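Local atomic coordinates of putative cell surface protein, similar to internalin proteins (Listeria monocytogenes EGD-e, PDB entry 5KZS), a protein that is of unknown function but, as an internalin-like leucine-rich repeat protein of the cell surface, probably binds other proteins. Residues P117-Y122 / T143-L148; I136-D141 / S160-D165; A154-T159 / S178-T183. All coordinates share one frame; numbering follows the deposited sequence.

Contact 1 (P117-Y122 / T143-L148); sequences PDYQNY and TGMPDL
Asp-118 and Thr-143 hold together two successive coils of a leucine-rich repeat solenoid, on the loops that lead into the strands 127-129 and 150-152 of its parallel sheet. The polar part is a fork. With CG anti to the backbone N (chi1 180°), the carboxylate of Asp-118 reaches across to Thr-143 and takes it at two points: OD1 accepts from Thr-143 N at 2.9 Å on its syn lone pair, nearly straight at 171°, while OD2 accepts from Thr-143 OG1 at 2.7 Å, again from the syn side but 25° out of the carboxylate plane. Both oxygens facing one residue fix the rotation of the carboxylate.

The side-chain amide of Gln-120 holds the same hydroxyl. Gln-120 NE2 donates to Thr-143 OG1 and also, within its own loop, to Asp-118 O at 3.1 Å; both acceptors lie close to the plane of the amide, so the two bonds fix how it is turned. The bend of the Gln-120 chain at chi2 brings the amide back to the contact although its CB starts off in the other direction.

Apolar packing falls to Tyr-119 and selenomethionine Met-145. SE of Met-145 lies 4.1 Å from Tyr-119 CB, and its CE methyl comes up at the edge of the tyrosine ring, near the ring plane. Tyr-122 CD2 lies over one face of that ring and Pro-117 CB over the other, each offset toward the rim, and its OH reaches back to Phe-89 O of the preceding coil.

Gly-144 passes close to the backbone of Tyr-119, where its CA makes a CH...O contact with Tyr-119 O. Water 1 fills in beside it, donating to Asp-118 OD1 and Tyr-119 O and accepting from Gly-144 N at 3.2 Å.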
loop_
_atom_site.group_PDB
_atom_site.type_symbol
_atom_site.label_atom_id
_atom_site.label_comp_id
_atom_site.label_asym_id
_atom_site.label_seq_id
_atom_site.Cartn_x
_atom_site.Cartn_y
_atom_site.Cartn_z
ATOM N N PRO A 117 3.232 -17.022 -1.420
ATOM C CA PRO A 117 2.875 -18.266 -0.718
ATOM C C PRO A 117 2.471 -18.081 0.752
ATOM O O PRO A 117 2.796 -17.082 1.372
ATOM C CB PRO A 117 4.166 -19.096 -0.801
ATOM C CG PRO A 117 4.860 -18.613 -2.022
ATOM C CD PRO A 117 4.522 -17.149 -2.132
ATOM N N ASP A 118 1.754 -19.050 1.295
ATOM C CA ASP A 118 1.502 -19.110 2.728
ATOM C C ASP A 118 2.721 -19.827 3.320
ATOM O O ASP A 118 2.681 -21.021 3.574
ATOM C CB ASP A 118 0.184 -19.870 2.975
ATOM C CG ASP A 118 -0.176 -20.002 4.451
ATOM O OD1 ASP A 118 0.345 -19.263 5.303
ATOM O OD2 ASP A 118 -1.013 -20.868 4.767
ATOM N N TYR A 119 3.807 -19.084 3.512
ATOM C CA TYR A 119 5.115 -19.669 3.856
ATOM C C TYR A 119 5.139 -20.413 5.197
ATOM O O TYR A 119 4.763 -19.865 6.239
ATOM C CB TYR A 119 6.214 -18.604 3.902
ATOM C CG TYR A 119 6.624 -17.988 2.574
ATOM C CD1 TYR A 119 7.218 -18.752 1.571
ATOM C CD2 TYR A 119 6.485 -16.616 2.346
ATOM C CE1 TYR A 119 7.636 -18.173 0.368
ATOM C CE2 TYR A 119 6.894 -16.029 1.148
ATOM C CZ TYR A 119 7.472 -16.804 0.160
ATOM O OH TYR A 119 7.870 -16.208 -1.023
ATOM N N GLN A 120 5.604 -21.661 5.147
ATOM C CA GLN A 120 5.734 -22.519 6.322
ATOM C C GLN A 120 7.175 -22.630 6.855
ATOM O O GLN A 120 7.365 -22.864 8.057
ATOM C CB GLN A 120 5.204 -23.916 5.983
ATOM C CG GLN A 120 3.757 -23.942 5.506
ATOM C CD GLN A 120 2.791 -23.444 6.571
ATOM O OE1 GLN A 120 2.706 -24.018 7.655
ATOM N NE2 GLN A 120 2.074 -22.357 6.278
ATOM N N ASN A 121 8.180 -22.471 5.982
ATOM C CA ASN A 121 9.587 -22.687 6.363
ATOM C C ASN A 121 10.355 -21.462 6.865
ATOM O O ASN A 121 11.523 -21.585 7.231
ATOM C CB ASN A 121 10.350 -23.333 5.210
ATOM C CG ASN A 121 9.808 -24.702 4.862
ATOM O OD1 ASN A 121 9.926 -25.643 5.648
ATOM N ND2 ASN A 121 9.211 -24.823 3.689
ATOM N N TYR A 122 9.700 -20.303 6.921
ATOM C CA TYR A 122 10.293 -19.081 7.484
ATOM C C TYR A 122 9.493 -18.625 8.729
ATOM O O TYR A 122 8.813 -17.591 8.692
ATOM C CB TYR A 122 10.354 -17.985 6.408
ATOM C CG TYR A 122 10.807 -18.478 5.046
ATOM C CD1 TYR A 122 11.958 -19.255 4.908
ATOM C CD2 TYR A 122 10.088 -18.168 3.892
ATOM C CE1 TYR A 122 12.372 -19.717 3.665
ATOM C CE2 TYR A 122 10.501 -18.619 2.643
ATOM C CZ TYR A 122 11.642 -19.393 2.536
ATOM O OH TYR A 122 12.051 -19.845 1.303
ATOM N N THR A 143 -0.499 -18.555 7.994
ATOM C CA THR A 143 -0.515 -19.555 9.076
ATOM C C THR A 143 0.841 -19.795 9.745
ATOM O O THR A 143 0.888 -20.182 10.915
ATOM C CB THR A 143 -0.991 -20.916 8.543
ATOM O OG1 THR A 143 -0.246 -21.233 7.366
ATOM C CG2 THR A 143 -2.468 -20.874 8.202
ATOM N N GLY A 144 1.930 -19.558 9.013
ATOM C CA GLY A 144 3.270 -20.002 9.427
ATOM C C GLY A 144 4.308 -18.942 9.739
ATOM O O GLY A 144 5.506 -19.254 9.771
HETATM N N MSE A 145 3.856 -17.713 9.977
HETATM C CA MSE A 145 4.741 -16.568 10.263
HETATM C C MSE A 145 4.217 -15.844 11.481
HETATM O O MSE A 145 3.790 -14.690 11.387
HETATM C CB MSE A 145 4.838 -15.656 9.037
HETATM C CG MSE A 145 5.309 -16.478 7.845
HETATM SE SE MSE A 145 5.942 -15.369 6.359
HETATM C CE MSE A 145 4.258 -15.049 5.395
ATOM N N PRO A 146 4.257 -16.519 12.639
ATOM C CA PRO A 146 3.678 -15.966 13.881
ATOM C C PRO A 146 4.306 -14.668 14.408
ATOM O O PRO A 146 3.687 -14.014 15.254
ATOM C CB PRO A 146 3.912 -17.093 14.898
ATOM C CG PRO A 146 5.143 -17.757 14.407
ATOM C CD PRO A 146 4.970 -17.783 12.916
ATOM N N ASP A 147 5.515 -14.329 13.937
ATOM C CA ASP A 147 6.220 -13.093 14.324
ATOM C C ASP A 147 6.224 -11.978 13.256
ATOM O O ASP A 147 6.948 -10.991 13.416
ATOM C CB ASP A 147 7.678 -13.434 14.717
ATOM C CG ASP A 147 7.796 -14.021 16.122
ATOM O OD1 ASP A 147 7.044 -13.585 17.037
ATOM O OD2 ASP A 147 8.660 -14.909 16.312
ATOM N N LEU A 148 5.431 -12.113 12.188
ATOM C CA LEU A 148 5.418 -11.122 11.108
ATOM C C LEU A 148 4.934 -9.793 11.667
ATOM O O LEU A 148 3.822 -9.750 12.221
ATOM C CB LEU A 148 4.495 -11.554 9.965
ATOM C CG LEU A 148 4.419 -10.663 8.720
ATOM C CD1 LEU A 148 5.729 -10.697 7.961
ATOM C CD2 LEU A 148 3.305 -11.087 7.790
HETATM O O HOH W 1 2.618 -18.308 6.202
#

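Contact 2 (I136-D141 / S160-D165); sequences IGAIPD and SDDVPD
On the side of the leucine-rich repeat solenoid away from its parallel strands, the segments 136-141 and 160-165 are equivalent parts of neighbouring coils, and their touching parts, 137-141 and 162-165, run 10° apart in direction. Their bond is backbone to backbone: Ile-139 N donates to Asp-162 O at 2.9 Å, lying in the carbonyl plane on a lone pair. Asp-162 is the last residue of a short 3-10 segment, 160-162, where Val-163 N bonds to Ser-160 O.

The Ile-139 side chain folds over the same carbonyl, its CB 3.3 Å from Asp-162 O. With CG1 anti to the carbonyl carbon (chi1 -51°), the chain carries CD1 on to Val-163 CG2, 4.2 Å away, on the buried side. Pro-164 turns its ring toward the other coil: CG and CD rest against Ile-139 O, CD also meets Ile-139 CB at 4.0 Å, and CB packs on Asp-141 CB.

Asp-162 lies along Gly-137 and Ala-138, and its OD1 comes within 3.1 Å of Gly-137 O. Both are acceptors, so the approach gives no bond; the carboxylate is instead held from its own coil, by Thr-159 N on OD2. Asp-141 likewise uses OD2 elsewhere, taking His-167 ND1.

An Ile/Val-Pro-Asp pattern thus recurs in adjacent coils, Pro-164 set between Ile-139 and Asp-141, as suits the repeating coils of the leucine-rich repeat fold.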
loop_
_atom_site.group_PDB
_atom_site.type_symbol
_atom_site.label_atom_id
_atom_site.label_comp_id
_atom_site.label_asym_id
_atom_site.label_seq_id
_atom_site.Cartn_x
_atom_site.Cartn_y
_atom_site.Cartn_z
ATOM N N ILE A 136 -0.564 -11.657 -8.096
ATOM C CA ILE A 136 -1.300 -12.759 -8.708
ATOM C C ILE A 136 -2.080 -13.417 -7.577
ATOM O O ILE A 136 -1.506 -13.769 -6.520
ATOM C CB ILE A 136 -0.405 -13.834 -9.372
ATOM C CG1 ILE A 136 0.641 -13.207 -10.302
ATOM C CG2 ILE A 136 -1.274 -14.824 -10.162
ATOM C CD1 ILE A 136 1.763 -14.155 -10.661
ATOM N N GLY A 137 -3.379 -13.592 -7.826
ATOM C CA GLY A 137 -4.324 -13.999 -6.812
ATOM C C GLY A 137 -4.474 -12.981 -5.679
ATOM O O GLY A 137 -4.618 -11.738 -5.905
ATOM N N ALA A 138 -4.390 -13.535 -4.462
ATOM C CA ALA A 138 -4.808 -12.868 -3.242
ATOM C C ALA A 138 -3.743 -13.010 -2.192
ATOM O O ALA A 138 -2.789 -13.789 -2.338
ATOM C CB ALA A 138 -6.089 -13.514 -2.735
ATOM N N ILE A 139 -3.943 -12.293 -1.100
ATOM C CA ILE A 139 -3.031 -12.367 0.020
ATOM C C ILE A 139 -3.512 -13.507 0.878
ATOM O O ILE A 139 -4.674 -13.538 1.254
ATOM C CB ILE A 139 -2.986 -11.065 0.843
ATOM C CG1 ILE A 139 -2.748 -9.870 -0.080
ATOM C CG2 ILE A 139 -1.883 -11.127 1.902
ATOM C CD1 ILE A 139 -3.032 -8.539 0.578
ATOM N N PRO A 140 -2.628 -14.461 1.179
ATOM C CA PRO A 140 -3.081 -15.538 2.037
ATOM C C PRO A 140 -3.230 -15.056 3.478
ATOM O O PRO A 140 -2.517 -14.147 3.917
ATOM C CB PRO A 140 -1.955 -16.557 1.925
ATOM C CG PRO A 140 -0.741 -15.711 1.740
ATOM C CD PRO A 140 -1.171 -14.507 0.954
ATOM N N ASP A 141 -4.180 -15.653 4.181
ATOM C CA ASP A 141 -4.326 -15.466 5.608
ATOM C C ASP A 141 -3.267 -16.320 6.334
ATOM O O ASP A 141 -3.517 -17.476 6.706
ATOM C CB ASP A 141 -5.737 -15.877 6.001
ATOM C CG ASP A 141 -6.056 -15.567 7.432
ATOM O OD1 ASP A 141 -5.185 -15.005 8.148
ATOM O OD2 ASP A 141 -7.201 -15.887 7.835
ATOM N N SER A 160 -10.216 -5.433 -2.970
ATOM C CA SER A 160 -10.750 -5.732 -1.623
ATOM C C SER A 160 -10.889 -7.225 -1.356
ATOM O O SER A 160 -10.642 -7.677 -0.236
ATOM C CB SER A 160 -12.106 -5.052 -1.416
ATOM O OG SER A 160 -12.025 -3.659 -1.700
ATOM N N ASP A 161 -11.292 -7.967 -2.392
ATOM C CA ASP A 161 -11.314 -9.448 -2.385
ATOM C C ASP A 161 -9.944 -10.130 -2.162
ATOM O O ASP A 161 -9.909 -11.282 -1.740
ATOM C CB ASP A 161 -11.985 -10.003 -3.667
ATOM C CG ASP A 161 -11.408 -9.403 -4.948
ATOM O OD1 ASP A 161 -11.593 -8.171 -5.166
ATOM O OD2 ASP A 161 -10.769 -10.146 -5.727
ATOM N N ASP A 162 -8.835 -9.434 -2.442
ATOM C CA ASP A 162 -7.477 -9.941 -2.156
ATOM C C ASP A 162 -7.049 -9.845 -0.688
ATOM O O ASP A 162 -6.083 -10.488 -0.293
ATOM C CB ASP A 162 -6.419 -9.218 -3.008
ATOM C CG ASP A 162 -6.630 -9.392 -4.521
ATOM O OD1 ASP A 162 -7.262 -10.381 -4.948
ATOM O OD2 ASP A 162 -6.148 -8.532 -5.296
ATOM N N VAL A 163 -7.749 -9.054 0.117
ATOM C CA VAL A 163 -7.343 -8.809 1.498
ATOM C C VAL A 163 -8.198 -9.578 2.502
ATOM O O VAL A 163 -9.371 -9.280 2.647
ATOM C CB VAL A 163 -7.454 -7.318 1.821
ATOM C CG1 VAL A 163 -6.869 -7.022 3.204
ATOM C CG2 VAL A 163 -6.753 -6.503 0.736
ATOM N N PRO A 164 -7.605 -10.557 3.217
ATOM C CA PRO A 164 -8.338 -11.332 4.224
ATOM C C PRO A 164 -8.301 -10.643 5.587
ATOM O O PRO A 164 -7.459 -9.756 5.804
ATOM C CB PRO A 164 -7.527 -12.621 4.292
ATOM C CG PRO A 164 -6.127 -12.148 4.103
ATOM C CD PRO A 164 -6.192 -10.982 3.153
ATOM N N ASP A 165 -9.177 -11.058 6.500
ATOM C CA ASP A 165 -9.129 -10.553 7.870
ATOM C C ASP A 165 -8.108 -11.355 8.660
ATOM O O ASP A 165 -8.462 -12.312 9.342
ATOM C CB ASP A 165 -10.491 -10.634 8.543
ATOM C CG ASP A 165 -10.455 -10.181 9.999
ATOM O OD1 ASP A 165 -9.425 -9.595 10.421
ATOM O OD2 ASP A 165 -11.463 -10.412 10.713
#

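Contact 3 (A154-T159 / S178-T183); sequences ADMMIT and SHNQLT
Asn-180 reaches across to segment 154-159 and sets its amide against the backbone there. With CG anti to the carbonyl carbon (chi1 -75°), OD1 is placed among the backbone nitrogens of that loop. Met-156 N donates to it at 2.8 Å, tilted 22° from the carbonyl plane, and Ile-158 N at 3.1 Å from the opposite face, 55° out of the plane yet almost straight at the hydrogen. Met-157 N is close as well, but its angle is too poor for a bond. At the other end of the amide, ND2 donates to Met-153 O and, weakly, to Leu-177 O, so the buried group is gripped at both ends and its flip is fixed.

Ile-158 crosses this amide obliquely, its CB 3.5 Å from Asn-180 CG. Against Leu-182 it lies side by side, both pointing the same way into the interior, with Ile-158 CG2 and Leu-182 CD2 3.8 Å apart.

Such an inward asparagine, bonding to the backbone of the adjoining coil, is the asparagine position of the leucine-rich repeat, here in the sequence LSHNQL that follows strand 174-176; its neighbouring leucines fill the core. Backbone bonds join the same two coils on either side of it along the chain: Asp-155 N to Ser-178 O, and Gln-181 N to Ile-158 O, each with the donor in the carbonyl plane.

On the exposed side Gln-181 and selenomethionine Met-157 lie alongside, pointing the same way, the bend of Gln-181 at chi2 bringing NE2 to 3.6 Å from Met-157 CB. Where the segment begins, the methyl of Ala-154 sits against Ser-178, with Ala-154 CB 3.3 Å from Ser-178 OG, a hydroxyl that bonds to Asp-176 OD1.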
loop_
_atom_site.group_PDB
_atom_site.type_symbol
_atom_site.label_atom_id
_atom_site.label_comp_id
_atom_site.label_asym_id
_atom_site.label_seq_id
_atom_site.Cartn_x
_atom_site.Cartn_y
_atom_site.Cartn_z
ATOM N N ALA A 154 2.354 -2.300 -1.653
ATOM C CA ALA A 154 1.854 -1.127 -2.372
ATOM C C ALA A 154 2.045 -1.273 -3.870
ATOM O O ALA A 154 2.928 -1.978 -4.303
ATOM C CB ALA A 154 2.566 0.110 -1.881
ATOM N N ASP A 155 1.219 -0.606 -4.662
ATOM C CA ASP A 155 1.384 -0.578 -6.125
ATOM C C ASP A 155 1.311 -1.963 -6.769
ATOM O O ASP A 155 2.037 -2.258 -7.725
ATOM C CB ASP A 155 2.698 0.134 -6.514
ATOM C CG ASP A 155 2.738 0.567 -7.993
ATOM O OD1 ASP A 155 1.680 0.657 -8.655
ATOM O OD2 ASP A 155 3.847 0.811 -8.503
HETATM N N MSE A 156 0.416 -2.809 -6.256
HETATM C CA MSE A 156 0.283 -4.187 -6.753
HETATM C C MSE A 156 -1.034 -4.476 -7.439
HETATM O O MSE A 156 -1.282 -5.613 -7.777
HETATM C CB MSE A 156 0.475 -5.167 -5.589
HETATM C CG MSE A 156 1.766 -4.942 -4.828
HETATM SE SE MSE A 156 2.140 -6.489 -3.671
HETATM C CE MSE A 156 2.797 -7.773 -5.003
HETATM N N MSE A 157 -1.874 -3.471 -7.678
HETATM C CA MSE A 157 -3.232 -3.684 -8.226
HETATM C C MSE A 157 -4.098 -4.561 -7.347
HETATM O O MSE A 157 -4.922 -5.311 -7.841
HETATM C CB MSE A 157 -3.214 -4.208 -9.661
HETATM C CG MSE A 157 -2.348 -3.319 -10.525
HETATM SE SE MSE A 157 -2.698 -3.703 -12.423
HETATM C CE MSE A 157 -1.408 -2.399 -13.157
ATOM N N ILE A 158 -3.926 -4.434 -6.032
ATOM C CA ILE A 158 -4.714 -5.160 -5.035
ATOM C C ILE A 158 -6.163 -4.662 -4.982
ATOM O O ILE A 158 -6.402 -3.456 -4.961
ATOM C CB ILE A 158 -4.043 -5.069 -3.629
ATOM C CG1 ILE A 158 -2.889 -6.077 -3.546
ATOM C CG2 ILE A 158 -5.027 -5.318 -2.480
ATOM C CD1 ILE A 158 -1.934 -5.843 -2.395
ATOM N N THR A 159 -7.115 -5.603 -4.951
ATOM C CA THR A 159 -8.546 -5.294 -4.748
ATOM C C THR A 159 -9.026 -5.858 -3.404
ATOM O O THR A 159 -8.313 -6.651 -2.774
ATOM C CB THR A 159 -9.422 -5.785 -5.929
ATOM O OG1 THR A 159 -9.053 -7.109 -6.314
ATOM C CG2 THR A 159 -9.249 -4.862 -7.134
ATOM N N SER A 178 -0.943 1.022 -0.008
ATOM C CA SER A 178 -1.115 2.254 -0.766
ATOM C C SER A 178 -0.977 1.986 -2.253
ATOM O O SER A 178 -0.439 0.967 -2.633
ATOM C CB SER A 178 -0.066 3.269 -0.330
ATOM O OG SER A 178 1.232 2.706 -0.421
ATOM N N HIS A 179 -1.474 2.884 -3.090
ATOM C CA HIS A 179 -1.344 2.748 -4.554
ATOM C C HIS A 179 -1.966 1.465 -5.130
ATOM O O HIS A 179 -1.467 0.885 -6.100
ATOM C CB HIS A 179 0.124 2.890 -4.992
ATOM C CG HIS A 179 0.626 4.295 -4.959
ATOM N ND1 HIS A 179 0.347 5.202 -5.960
ATOM C CD2 HIS A 179 1.390 4.950 -4.052
ATOM C CE1 HIS A 179 0.921 6.359 -5.673
ATOM N NE2 HIS A 179 1.558 6.233 -4.519
ATOM N N ASN A 180 -3.062 1.024 -4.526
ATOM C CA ASN A 180 -3.824 -0.104 -5.016
ATOM C C ASN A 180 -5.221 0.422 -5.354
ATOM O O ASN A 180 -5.426 1.639 -5.319
ATOM C CB ASN A 180 -3.819 -1.188 -3.941
ATOM C CG ASN A 180 -2.476 -1.935 -3.855
ATOM O OD1 ASN A 180 -1.944 -2.419 -4.868
ATOM N ND2 ASN A 180 -1.956 -2.082 -2.637
ATOM N N GLN A 181 -6.175 -0.444 -5.712
ATOM C CA GLN A 181 -7.556 0.025 -5.980
ATOM C C GLN A 181 -8.568 -0.587 -5.014
ATOM O O GLN A 181 -9.598 -1.130 -5.406
ATOM C CB GLN A 181 -7.969 -0.094 -7.465
ATOM C CG GLN A 181 -7.365 -1.242 -8.248
ATOM C CD GLN A 181 -5.997 -0.924 -8.831
ATOM O OE1 GLN A 181 -5.226 -0.132 -8.276
ATOM N NE2 GLN A 181 -5.683 -1.555 -9.958
ATOM N N LEU A 182 -8.263 -0.431 -3.729
ATOM C CA LEU A 182 -9.157 -0.828 -2.644
ATOM C C LEU A 182 -10.390 0.073 -2.581
ATOM O O LEU A 182 -10.248 1.297 -2.493
ATOM C CB LEU A 182 -8.424 -0.747 -1.301
ATOM C CG LEU A 182 -7.254 -1.718 -1.106
ATOM C CD1 LEU A 182 -6.417 -1.318 0.102
ATOM C CD2 LEU A 182 -7.761 -3.155 -0.975
ATOM N N THR A 183 -11.583 -0.543 -2.629
ATOM C CA THR A 183 -12.886 0.150 -2.437
ATOM C C THR A 183 -13.471 -0.015 -1.023
ATOM O O THR A 183 -14.317 0.769 -0.603
ATOM C CB THR A 183 -13.941 -0.351 -3.447
ATOM O OG1 THR A 183 -14.000 -1.781 -3.412
ATOM C CG2 THR A 183 -13.602 0.086 -4.860
#

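In the fold
The three contacts follow one another along a single solenoid, each joining segments of adjacent coils whose strands lie next to each other in the nine-stranded parallel sheet. Contact 1 and contact 2 alternate along the chain, as do contacts 2 and 3, whereas contact 1 closes before contact 3 opens. The centres of contact 1 and contact 2 are about 15 Å apart. Those of contact 2 and contact 3 are about 11 Å apart, and those of contact 1 and contact 3 about 23 Å. Pro-140 of contact 2 packs on Pro-117 and Asp-118; Val-163 packs on Ile-158 and Leu-182 of contact 3. Contacts overlapping in this way join successive coils into a continuous solenoid, consistent with an internalin-type binding scaffold.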